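Local coordinates for protein transcriptional regulator, LacI family (Lactobacillus brevis, PDB 3JY6) that probably regulates transcription by binding cis-regulatory DNA, at residues Ser7-Val12 and Gly37-Leu42; Lys27-Ile32 and Ser242-Met247; Gln85-Ser90 and Leu248-Gly253. One frame throughout, in Å; residues are numbered along the deposited sequence.

Interaction 1: Ser7-Val12 and Gly37-Leu42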
loop_
_atom_site.group_PDB
_atom_site.type_symbol
_atom_site.label_atom_id
_atom_site.label_comp_id
_atom_site.label_asym_id
_atom_site.label_seq_id
_atom_site.Cartn_x
_atom_site.Cartn_y
_atom_site.Cartn_z
ATOM N N SER A 7 -23.465 6.517 15.686
ATOM C CA SER A 7 -22.371 5.582 15.387
ATOM C C SER A 7 -21.000 6.249 15.417
ATOM O O SER A 7 -20.036 5.655 15.892
ATOM C CB SER A 7 -22.580 4.911 14.018
ATOM O OG SER A 7 -22.231 5.772 12.939
ATOM N N LYS A 8 -20.926 7.479 14.910
ATOM C CA LYS A 8 -19.683 8.260 14.853
ATOM C C LYS A 8 -18.655 7.599 13.927
ATOM O O LYS A 8 -17.449 7.832 14.036
ATOM C CB LYS A 8 -19.092 8.461 16.254
ATOM C CG LYS A 8 -20.132 8.836 17.310
ATOM C CD LYS A 8 -19.526 9.551 18.508
ATOM C CE LYS A 8 -18.991 10.919 18.110
ATOM N NZ LYS A 8 -18.392 11.678 19.248
ATOM N N LEU A 9 -19.163 6.774 13.016
ATOM C CA LEU A 9 -18.341 6.089 12.033
ATOM C C LEU A 9 -18.460 6.830 10.712
ATOM O O LEU A 9 -19.568 7.106 10.240
ATOM C CB LEU A 9 -18.824 4.655 11.813
ATOM C CG LEU A 9 -18.624 3.620 12.907
ATOM C CD1 LEU A 9 -19.011 2.244 12.366
ATOM C CD2 LEU A 9 -17.180 3.645 13.358
ATOM N N ILE A 10 -17.315 7.147 10.125
ATOM C CA ILE A 10 -17.267 7.828 8.838
ATOM C C ILE A 10 -16.733 6.836 7.815
ATOM O O ILE A 10 -15.649 6.275 7.988
ATOM C CB ILE A 10 -16.335 9.060 8.883
ATOM C CG1 ILE A 10 -16.839 10.043 9.942
ATOM C CG2 ILE A 10 -16.285 9.743 7.505
ATOM C CD1 ILE A 10 -18.279 10.519 9.715
ATOM N N ALA A 11 -17.495 6.605 6.755
ATOM C CA ALA A 11 -17.069 5.678 5.720
ATOM C C ALA A 11 -16.129 6.363 4.746
ATOM O O ALA A 11 -16.369 7.482 4.307
ATOM C CB ALA A 11 -18.283 5.116 4.955
ATOM N N VAL A 12 -15.044 5.684 4.403
ATOM C CA VAL A 12 -14.108 6.239 3.446
ATOM C C VAL A 12 -13.987 5.207 2.327
ATOM O O VAL A 12 -13.545 4.090 2.564
ATOM C CB VAL A 12 -12.741 6.487 4.096
ATOM C CG1 VAL A 12 -11.825 7.190 3.109
ATOM C CG2 VAL A 12 -12.911 7.330 5.383
ATOM N N GLY A 37 -13.557 12.125 18.313
ATOM C CA GLY A 37 -14.284 10.900 18.616
ATOM C C GLY A 37 -14.837 10.136 17.436
ATOM O O GLY A 37 -15.508 9.117 17.604
ATOM N N TYR A 38 -14.571 10.621 16.233
ATOM C CA TYR A 38 -15.054 9.946 15.045
ATOM C C TYR A 38 -14.030 8.902 14.602
ATOM O O TYR A 38 -12.829 9.025 14.865
ATOM C CB TYR A 38 -15.332 10.981 13.948
ATOM C CG TYR A 38 -16.639 11.726 14.170
ATOM C CD1 TYR A 38 -17.863 11.168 13.773
ATOM C CD2 TYR A 38 -16.661 12.956 14.825
ATOM C CE1 TYR A 38 -19.081 11.822 14.026
ATOM C CE2 TYR A 38 -17.874 13.615 15.086
ATOM C CZ TYR A 38 -19.081 13.036 14.683
ATOM O OH TYR A 38 -20.289 13.653 14.962
ATOM N N ILE A 39 -14.512 7.861 13.944
ATOM C CA ILE A 39 -13.630 6.801 13.499
ATOM C C ILE A 39 -13.752 6.526 12.014
ATOM O O ILE A 39 -14.833 6.198 11.529
ATOM C CB ILE A 39 -13.925 5.513 14.270
ATOM C CG1 ILE A 39 -13.726 5.777 15.757
ATOM C CG2 ILE A 39 -13.002 4.392 13.801
ATOM C CD1 ILE A 39 -14.117 4.628 16.615
ATOM N N GLY A 40 -12.638 6.671 11.300
ATOM C CA GLY A 40 -12.641 6.407 9.875
ATOM C C GLY A 40 -12.709 4.907 9.648
ATOM O O GLY A 40 -12.094 4.123 10.375
ATOM N N VAL A 41 -13.479 4.510 8.646
ATOM C CA VAL A 41 -13.643 3.116 8.288
ATOM C C VAL A 41 -13.283 3.040 6.807
ATOM O O VAL A 41 -13.851 3.775 5.998
ATOM C CB VAL A 41 -15.106 2.680 8.479
ATOM C CG1 VAL A 41 -15.281 1.272 7.979
ATOM C CG2 VAL A 41 -15.510 2.787 9.965
ATOM N N LEU A 42 -12.366 2.144 6.447
ATOM C CA LEU A 42 -11.930 2.034 5.059
ATOM C C LEU A 42 -12.633 0.965 4.228
ATOM O O LEU A 42 -12.740 -0.202 4.627
ATOM C CB LEU A 42 -10.411 1.826 5.007
ATOM C CG LEU A 42 -9.691 1.867 3.645
ATOM C CD1 LEU A 42 -10.006 3.156 2.883
ATOM C CD2 LEU A 42 -8.179 1.797 3.900
#
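The opening beta-alpha-beta unit brings two parallel strands side by side here, Leu9-Val12 pairing in step with Ile39-Leu42. Lys8 O receives Ile39 N at 2.9 Å, and Ile39 O takes Ile10 N at 3.0 Å in a nearly straight bond (173° at the hydrogen). The ladder continues from Val41 N to Ile10 O and from Val12 N to Val41 O, the last 2.8 Å long. Ile10 thus spends both its N and its O on this neighbour. In the parallel sheet of this periplasmic-binding-protein fold, strand 39-44 is an outermost strand within the chain, and helix 20-34 joins it to strand 9-14. Leu9, Ala11, Ile39 and Val41 share one face. There Leu9 CD2 packs on Ile39 CB and Val41 CG2, while Val41 meets Val41 of the second subunit. Ile10 and Val12 turn to the other face, against helix 20-34, and mostly branched aliphatic side chains suit both buried surfaces. Before the strands begin, Lys8 lies across Tyr38: its chain bends at chi3 (67°), bringing CE over one ring face, 4.1 Å from the ring centroid in a CH-pi contact, and NZ also above the ring, 4.9 Å from that centroid, a cation-pi contact. Gly37, the C-prime residue of the Schellman motif ending helix 20-34, suits its positive phi; a beta carbon there would run into Lys8 NZ.

Interaction 2: Lys27-Ile32 and Ser242-Met247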
loop_
_atom_site.group_PDB
_atom_site.type_symbol
_atom_site.label_atom_id
_atom_site.label_comp_id
_atom_site.label_asym_id
_atom_site.label_seq_id
_atom_site.Cartn_x
_atom_site.Cartn_y
_atom_site.Cartn_z
ATOM N N LYS A 27 -5.022 7.495 6.295
ATOM C CA LYS A 27 -4.284 7.841 7.502
ATOM C C LYS A 27 -4.530 9.306 7.853
ATOM O O LYS A 27 -4.648 9.654 9.021
ATOM C CB LYS A 27 -2.787 7.609 7.299
ATOM C CG LYS A 27 -2.351 6.169 7.475
ATOM C CD LYS A 27 -0.842 6.056 7.310
ATOM C CE LYS A 27 -0.393 4.619 7.326
ATOM N NZ LYS A 27 -0.670 3.983 8.637
ATOM N N GLY A 28 -4.599 10.161 6.835
ATOM C CA GLY A 28 -4.851 11.576 7.061
ATOM C C GLY A 28 -6.233 11.791 7.664
ATOM O O GLY A 28 -6.404 12.549 8.616
ATOM N N ILE A 29 -7.219 11.101 7.105
ATOM C CA ILE A 29 -8.601 11.190 7.561
ATOM C C ILE A 29 -8.751 10.726 9.008
ATOM O O ILE A 29 -9.473 11.337 9.787
ATOM C CB ILE A 29 -9.522 10.320 6.660
ATOM C CG1 ILE A 29 -9.670 10.980 5.289
ATOM C CG2 ILE A 29 -10.889 10.105 7.325
ATOM C CD1 ILE A 29 -10.269 10.067 4.264
ATOM N N SER A 30 -8.063 9.638 9.348
ATOM C CA SER A 30 -8.129 9.069 10.683
ATOM C C SER A 30 -7.519 9.935 11.767
ATOM O O SER A 30 -8.058 9.989 12.866
ATOM C CB SER A 30 -7.482 7.682 10.698
ATOM O OG SER A 30 -8.267 6.765 9.956
ATOM N N SER A 31 -6.411 10.617 11.476
ATOM C CA SER A 31 -5.788 11.467 12.489
ATOM C C SER A 31 -6.634 12.706 12.805
ATOM O O SER A 31 -6.618 13.193 13.937
ATOM C CB SER A 31 -4.389 11.912 12.062
ATOM O OG SER A 31 -4.458 12.945 11.104
ATOM N N ILE A 32 -7.359 13.228 11.816
ATOM C CA ILE A 32 -8.207 14.395 12.069
ATOM C C ILE A 32 -9.509 13.974 12.748
ATOM O O ILE A 32 -9.916 14.575 13.748
ATOM C CB ILE A 32 -8.540 15.169 10.760
ATOM C CG1 ILE A 32 -7.269 15.798 10.194
ATOM C CG2 ILE A 32 -9.570 16.281 11.038
ATOM C CD1 ILE A 32 -6.558 16.759 11.152
ATOM N N SER A 242 -7.426 17.175 5.169
ATOM C CA SER A 242 -8.208 18.341 4.800
ATOM C C SER A 242 -9.645 17.926 4.539
ATOM O O SER A 242 -10.587 18.648 4.891
ATOM C CB SER A 242 -7.621 19.004 3.553
ATOM O OG SER A 242 -6.272 19.345 3.788
ATOM N N SER A 243 -9.819 16.764 3.924
ATOM C CA SER A 243 -11.166 16.289 3.638
ATOM C C SER A 243 -11.872 15.917 4.932
ATOM O O SER A 243 -13.109 16.024 5.022
ATOM C CB SER A 243 -11.153 15.098 2.671
ATOM O OG SER A 243 -10.746 13.899 3.292
ATOM N N ALA A 244 -11.095 15.486 5.932
ATOM C CA ALA A 244 -11.668 15.135 7.233
ATOM C C ALA A 244 -12.048 16.418 7.989
ATOM O O ALA A 244 -13.014 16.435 8.751
ATOM C CB ALA A 244 -10.686 14.317 8.059
ATOM N N GLU A 245 -11.285 17.486 7.787
ATOM C CA GLU A 245 -11.589 18.759 8.439
ATOM C C GLU A 245 -12.926 19.290 7.915
ATOM O O GLU A 245 -13.740 19.826 8.665
ATOM C CB GLU A 245 -10.480 19.788 8.173
ATOM C CG GLU A 245 -9.183 19.532 8.944
ATOM C CD GLU A 245 -9.280 19.922 10.411
ATOM O OE1 GLU A 245 -10.391 20.264 10.864
ATOM O OE2 GLU A 245 -8.239 19.882 11.117
ATOM N N ILE A 246 -13.153 19.120 6.621
ATOM C CA ILE A 246 -14.394 19.573 6.012
ATOM C C ILE A 246 -15.553 18.730 6.560
ATOM O O ILE A 246 -16.606 19.256 6.911
ATOM C CB ILE A 246 -14.319 19.438 4.462
ATOM C CG1 ILE A 246 -13.272 20.414 3.902
ATOM C CG2 ILE A 246 -15.674 19.708 3.856
ATOM C CD1 ILE A 246 -13.039 20.282 2.407
ATOM N N MET A 247 -15.343 17.419 6.646
ATOM C CA MET A 247 -16.376 16.521 7.150
ATOM C C MET A 247 -16.806 16.921 8.559
ATOM O O MET A 247 -17.997 17.012 8.852
ATOM C CB MET A 247 -15.869 15.072 7.141
ATOM C CG MET A 247 -16.816 14.007 7.767
ATOM S SD MET A 247 -18.430 13.903 6.972
ATOM C CE MET A 247 -19.288 13.133 7.967
#
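Ala244 presses its methyl into the surface of helix 20-34, between Ile29 and Ile32, where two helices of the periplasmic-binding-protein fold pack with their short segments inclined at 41° and their axes 8.0 Å apart. Such close approach suits alanine: CB meets Ile32 CB at 3.6 Å and touches the backbone itself, 3.7 Å from Ile29 O, with Ile29 CG2 a little farther off. Next to it, Ile32 is also met by Glu245, whose side chain crosses it at about a right angle. The glutamate chain folds at chi2 (-76°), which lays the carboxylate against the isoleucine rather than sending it straight outward; CD comes 3.7 Å from Ile32 CG2, and OE2 lies 3.5 Å from Ile32 CD1. These are van der Waals touches, and Glu245 remains exposed, as befits a charged residue at the border of an apolar seam. On the other side of Ala244, Ser243 OG sits 3.7 Å from Ile29 CG1. Its polar need is met within its own helix, by Gly240 O, so the small serine can face isoleucine without leaving its hydroxyl idle.

Around these residues lies a second layer of packing. Ile29 rests on Val12 of the sheet, Ser243 on Val89 and Val91, and Ile32 also reaches Ala241 and Leu248, which prolong the seam along helix 236-251. Farther round helix 20-34, Lys27 NZ forms a salt bridge with Asp44 of the second subunit. At the sheet side of the seam, the end of the Ile29 side chain still brushes the serine, its CD1 lying 4.0 Å from Ser243 OG.

Interaction 3: Gln85-Ser90 and Leu248-Gly253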
loop_
_atom_site.group_PDB
_atom_site.type_symbol
_atom_site.label_atom_id
_atom_site.label_comp_id
_atom_site.label_asym_id
_atom_site.label_seq_id
_atom_site.Cartn_x
_atom_site.Cartn_y
_atom_site.Cartn_z
ATOM N N GLN A 85 -28.653 11.162 3.152
ATOM C CA GLN A 85 -28.879 10.892 4.558
ATOM C C GLN A 85 -27.641 11.359 5.336
ATOM O O GLN A 85 -27.738 11.746 6.500
ATOM C CB GLN A 85 -29.113 9.392 4.786
ATOM C CG GLN A 85 -27.889 8.528 4.570
ATOM C CD GLN A 85 -28.163 7.058 4.800
ATOM O OE1 GLN A 85 -28.670 6.362 3.919
ATOM N NE2 GLN A 85 -27.835 6.579 5.998
ATOM N N MET A 86 -26.479 11.345 4.685
ATOM C CA MET A 86 -25.255 11.747 5.356
ATOM C C MET A 86 -24.409 12.705 4.535
ATOM O O MET A 86 -24.433 12.674 3.307
ATOM C CB MET A 86 -24.412 10.503 5.705
ATOM C CG MET A 86 -23.768 9.798 4.506
ATOM S SD MET A 86 -22.946 8.210 4.890
ATOM C CE MET A 86 -24.400 7.123 5.089
ATOM N N PRO A 87 -23.664 13.588 5.210
ATOM C CA PRO A 87 -22.812 14.536 4.495
ATOM C C PRO A 87 -21.765 13.787 3.674
ATOM O O PRO A 87 -21.352 12.683 4.036
ATOM C CB PRO A 87 -22.202 15.383 5.613
ATOM C CG PRO A 87 -22.226 14.449 6.821
ATOM C CD PRO A 87 -23.575 13.776 6.668
ATOM N N VAL A 88 -21.343 14.392 2.569
ATOM C CA VAL A 88 -20.367 13.781 1.677
ATOM C C VAL A 88 -19.267 14.761 1.302
ATOM O O VAL A 88 -19.518 15.961 1.153
ATOM C CB VAL A 88 -21.035 13.320 0.351
ATOM C CG1 VAL A 88 -20.018 12.633 -0.554
ATOM C CG2 VAL A 88 -22.224 12.380 0.647
ATOM N N VAL A 89 -18.047 14.250 1.161
ATOM C CA VAL A 89 -16.916 15.057 0.717
ATOM C C VAL A 89 -16.183 14.175 -0.282
ATOM O O VAL A 89 -15.961 12.997 -0.017
ATOM C CB VAL A 89 -15.931 15.434 1.862
ATOM C CG1 VAL A 89 -14.746 16.205 1.290
ATOM C CG2 VAL A 89 -16.609 16.306 2.883
ATOM N N SER A 90 -15.821 14.735 -1.429
ATOM C CA SER A 90 -15.108 13.973 -2.448
ATOM C C SER A 90 -13.631 14.393 -2.477
ATOM O O SER A 90 -13.281 15.526 -2.143
ATOM C CB SER A 90 -15.758 14.197 -3.819
ATOM O OG SER A 90 -15.498 13.101 -4.683
ATOM N N LEU A 248 -15.837 17.168 9.430
ATOM C CA LEU A 248 -16.154 17.557 10.793
ATOM C C LEU A 248 -16.971 18.852 10.811
ATOM O O LEU A 248 -17.777 19.064 11.708
ATOM C CB LEU A 248 -14.873 17.741 11.596
ATOM C CG LEU A 248 -14.063 16.463 11.828
ATOM C CD1 LEU A 248 -12.831 16.795 12.661
ATOM C CD2 LEU A 248 -14.918 15.431 12.552
ATOM N N ARG A 249 -16.754 19.715 9.821
ATOM C CA ARG A 249 -17.498 20.967 9.741
ATOM C C ARG A 249 -18.940 20.665 9.356
ATOM O O ARG A 249 -19.866 21.315 9.840
ATOM C CB ARG A 249 -16.857 21.918 8.723
ATOM C CG ARG A 249 -15.629 22.647 9.244
ATOM C CD ARG A 249 -14.910 23.377 8.127
ATOM N NE ARG A 249 -15.765 24.363 7.453
ATOM C CZ ARG A 249 -15.487 24.872 6.255
ATOM N NH1 ARG A 249 -14.390 24.483 5.617
ATOM N NH2 ARG A 249 -16.291 25.761 5.693
ATOM N N GLN A 250 -19.139 19.672 8.495
ATOM C CA GLN A 250 -20.494 19.302 8.087
ATOM C C GLN A 250 -21.194 18.604 9.263
ATOM O O GLN A 250 -22.376 18.838 9.509
ATOM C CB GLN A 250 -20.473 18.362 6.869
ATOM C CG GLN A 250 -19.797 18.919 5.597
ATOM C CD GLN A 250 -19.622 17.844 4.505
ATOM O OE1 GLN A 250 -19.053 16.787 4.757
ATOM N NE2 GLN A 250 -20.116 18.114 3.307
ATOM N N LEU A 251 -20.450 17.765 9.991
ATOM C CA LEU A 251 -20.985 17.028 11.142
ATOM C C LEU A 251 -21.363 17.960 12.283
ATOM O O LEU A 251 -22.214 17.632 13.118
ATOM C CB LEU A 251 -19.954 16.017 11.656
ATOM C CG LEU A 251 -19.711 14.792 10.772
ATOM C CD1 LEU A 251 -18.492 14.019 11.269
ATOM C CD2 LEU A 251 -20.956 13.911 10.773
ATOM N N ALA A 252 -20.698 19.108 12.318
ATOM C CA ALA A 252 -20.938 20.118 13.324
ATOM C C ALA A 252 -22.114 21.007 12.899
ATOM O O ALA A 252 -22.401 22.007 13.548
ATOM C CB ALA A 252 -19.689 20.952 13.514
ATOM N N GLY A 253 -22.765 20.633 11.796
ATOM C CA GLY A 253 -23.910 21.373 11.297
ATOM C C GLY A 253 -23.651 22.618 10.473
ATOM O O GLY A 253 -24.537 23.467 10.361
#
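Gln250 reaches from the last turn of helix 236-251 to Val88 and Val89 of the sheet, and its amide makes the tight part of the contact. NE2 donates to Val88 O at 3.1 Å in an almost straight bond (170° at the hydrogen). Val88 O lies in the plane of the Gln250 amide, whereas NE2 stands above the carbonyl plane of Val88, 48° out of it. The other amide atom fares less well: OE1 is buried without a polar partner, pressed to 3.1 Å from Val89 CG2 and 3.6 Å from Pro87 CB. An extended chain beyond CG is what lets glutamine span the gap, and the single amide N-H bond fixes how the group is turned. With an alanine here, Val88 O would probably lose this donor and a gap would open beside Pro87 and Val89. Toward the helix end the packing slackens. Pro87 CG and Leu251 CD2 just meet at 4.2 Å, their side chains crossing at about a right angle, and beyond them lie the exposed Ala252 and Gly253. Gly253 is the C-prime residue of the Schellman motif ending the helix, and its positive phi suits glycine. Strand 88-91 and Pro87 just before it have the end of helix 236-251 against them, with Met247 beside Pro87 and Ile246 beside Val89, while Leu248 turns to Ile32 and Leu33 of helix 20-34.

From the N terminus, strand 9-14 runs into helix 20-34 and on to strand 39-44, and interaction 1 closes that short loop. Interaction 3 opens only afterwards, so the two stand in series; it closes a loop of about 158 residues. Interaction 2 starts inside the loop of interaction 1 and reaches about 210 residues onward, crossing it; it crosses interaction 3 too, since Gln85-Ser90 falls between its segments and Leu248-Gly253 follows them. Helix 236-251 serves both long closures, tying helix 20-34 to strand 88-91. The three touch directly: Ile10 CD1 meets Met247 CE at 3.3 Å, Tyr38 CE1 meets Leu251 CD1 at 3.6 Å, and Met247 CE meets Pro87 CG at 3.4 Å.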